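Local coordinates for protein beta-2-microglobulin (Ctenopharyngodon idella, PDB 5H5Z) that probably serves as the light chain of MHC class I molecules, pairing with the heavy chain that presents peptides to the immune system, at residues A50-L55 and L65-S70. The protein carries 1 engineered substitution. Residues are numbered along the deposited sequence; the frame is centred on the assembly and turned at random.
Sequences AQQTDL and LTKSVS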
loop_
_atom_site.group_PDB
_atom_site.type_symbol
_atom_site.label_atom_id
_atom_site.label_comp_id
_atom_site.label_asym_id
_atom_site.label_seq_id
_atom_site.Cartn_x
_atom_site.Cartn_y
_atom_site.Cartn_z
ATOM N N ALA B 50 -4.795 14.743 11.338
ATOM C CA ALA B 50 -4.650 13.917 10.143
ATOM C C ALA B 50 -4.055 12.572 10.550
ATOM O O ALA B 50 -3.238 12.508 11.463
ATOM C CB ALA B 50 -3.772 14.604 9.112
ATOM N N GLN B 51 -4.485 11.508 9.876
ATOM C CA GLN B 51 -4.045 10.147 10.184
ATOM C C GLN B 51 -3.105 9.627 9.107
ATOM O O GLN B 51 -3.391 9.755 7.916
ATOM C CB GLN B 51 -5.252 9.209 10.301
ATOM C CG GLN B 51 -6.171 9.498 11.483
ATOM C CD GLN B 51 -7.243 10.538 11.191
ATOM O OE1 GLN B 51 -7.369 11.040 10.073
ATOM N NE2 GLN B 51 -8.028 10.864 12.208
ATOM N N GLN B 52 -1.992 9.028 9.527
ATOM C CA GLN B 52 -1.014 8.479 8.592
ATOM C C GLN B 52 -0.811 6.984 8.812
ATOM O O GLN B 52 -0.677 6.528 9.951
ATOM C CB GLN B 52 0.320 9.226 8.709
ATOM C CG GLN B 52 1.349 8.860 7.646
ATOM C CD GLN B 52 2.613 9.697 7.737
ATOM O OE1 GLN B 52 3.711 9.168 7.927
ATOM N NE2 GLN B 52 2.467 11.011 7.607
ATOM N N THR B 53 -0.792 6.233 7.713
ATOM C CA THR B 53 -0.557 4.790 7.750
ATOM C C THR B 53 0.875 4.477 8.176
ATOM O O THR B 53 1.768 5.315 8.051
ATOM C CB THR B 53 -0.847 4.117 6.389
ATOM O OG1 THR B 53 -0.026 4.701 5.366
ATOM C CG2 THR B 53 -2.322 4.268 6.016
ATOM N N ASP B 54 1.077 3.268 8.686
ATOM C CA ASP B 54 2.390 2.812 9.127
ATOM C C ASP B 54 3.264 2.477 7.935
ATOM O O ASP B 54 2.776 2.003 6.905
ATOM C CB ASP B 54 2.249 1.582 10.020
ATOM C CG ASP B 54 1.537 1.886 11.326
ATOM O OD1 ASP B 54 1.649 3.025 11.830
ATOM O OD2 ASP B 54 0.872 0.979 11.858
ATOM N N LEU B 55 4.560 2.716 8.087
ATOM C CA LEU B 55 5.511 2.567 6.990
ATOM C C LEU B 55 5.532 1.148 6.426
ATOM O O LEU B 55 5.817 0.185 7.133
ATOM C CB LEU B 55 6.914 2.995 7.438
ATOM C CG LEU B 55 7.999 3.134 6.366
ATOM C CD1 LEU B 55 7.765 4.347 5.471
ATOM C CD2 LEU B 55 9.358 3.203 7.043
ATOM N N LEU B 65 2.854 5.600 1.669
ATOM C CA LEU B 65 2.128 6.066 2.842
ATOM C C LEU B 65 0.841 6.742 2.416
ATOM O O LEU B 65 0.759 7.319 1.332
ATOM C CB LEU B 65 2.962 7.069 3.642
ATOM C CG LEU B 65 4.217 6.578 4.361
ATOM C CD1 LEU B 65 5.075 7.765 4.754
ATOM C CD2 LEU B 65 3.872 5.735 5.589
ATOM N N THR B 66 -0.161 6.670 3.279
ATOM C CA THR B 66 -1.410 7.381 3.058
ATOM C C THR B 66 -1.671 8.321 4.230
ATOM O O THR B 66 -1.662 7.902 5.386
ATOM C CB THR B 66 -2.591 6.406 2.869
ATOM O OG1 THR B 66 -2.300 5.508 1.791
ATOM C CG2 THR B 66 -3.875 7.162 2.551
ATOM N N LYS B 67 -1.868 9.601 3.926
ATOM C CA LYS B 67 -2.340 10.552 4.920
ATOM C C LYS B 67 -3.766 10.942 4.577
ATOM O O LYS B 67 -4.083 11.163 3.411
ATOM C CB LYS B 67 -1.452 11.787 4.980
ATOM C CG LYS B 67 -1.679 12.613 6.232
ATOM C CD LYS B 67 -0.351 13.078 6.785
ATOM C CE LYS B 67 -0.437 13.436 8.251
ATOM N NZ LYS B 67 0.896 13.882 8.742
ATOM N N SER B 68 -4.622 11.007 5.593
ATOM C CA SER B 68 -6.031 11.326 5.386
ATOM C C SER B 68 -6.598 12.088 6.575
ATOM O O SER B 68 -6.058 12.019 7.679
ATOM C CB SER B 68 -6.846 10.050 5.129
ATOM O OG SER B 68 -6.790 9.156 6.234
ATOM N N VAL B 69 -7.672 12.837 6.331
ATOM C CA VAL B 69 -8.398 13.539 7.384
ATOM C C VAL B 69 -9.815 13.834 6.902
ATOM O O VAL B 69 -10.054 13.947 5.693
ATOM C CB VAL B 69 -7.681 14.846 7.823
ATOM C CG1 VAL B 69 -7.757 15.920 6.741
ATOM C CG2 VAL B 69 -8.244 15.364 9.141
ATOM N N SER B 70 -10.751 13.928 7.844
ATOM C CA SER B 70 -12.122 14.340 7.523
ATOM C C SER B 70 -12.118 15.777 7.014
ATOM O O SER B 70 -11.385 16.617 7.533
ATOM C CB SER B 70 -13.017 14.227 8.762
ATOM O OG SER B 70 -14.271 14.851 8.543
HETATM O O HOH W 1 -4.629 7.381 6.336
#
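Ala50 turns its methyl group to the aliphatic part of Lys67, CB lying 3.6 Å from CE, and its other flank rests on CB of Val69. At Gln51 the backbone pairs antiparallel with Ser68 in a hydrogen-bonded bridge: Gln51 N donates to Ser68 O (2.7 Å, 170° at the hydrogen), and Ser68 N returns a bond to Gln51 O. A water also donates to Gln51 O and is hydrogen-bonded to Ser68 OG, at 2.8 Å, tying this hydroxyl to the neighbouring strand. Gln52 and Lys67 form the next, non-hydrogen-bonded pair. The extended Gln52 side chain (chi1 -172°) crosses that of Lys67 and brings NE2 3.6 Å from CD, whereas the ammonium group of Lys67 is hydrogen-bonded to Ile38 O of the facing sheet. These strands, 51-57 and 63-71, make a hairpin at one margin of a four-stranded sheet in the immunoglobulin C1-set sandwich. Beyond the regular pairing Thr53 N still donates to Thr66 O, but the return bond, from Thr66 N, ends on a side chain: chi1 of 58° places OG1 beside both the backbone N and the carbonyl carbon, where it reaches across and accepts that bond at 2.9 Å, in place of the main-chain carbonyl. Thr53 O instead faces CD2 of Leu65 (3.3 Å). Asp54 points away from strand 63-71, and its side chain packs on Tyr34 of the MHC class I heavy chain. Leu55 meets CD2 of Leu65 through CD1 (4.1 Å), and its side chain also packs on Phe18 of that heavy chain.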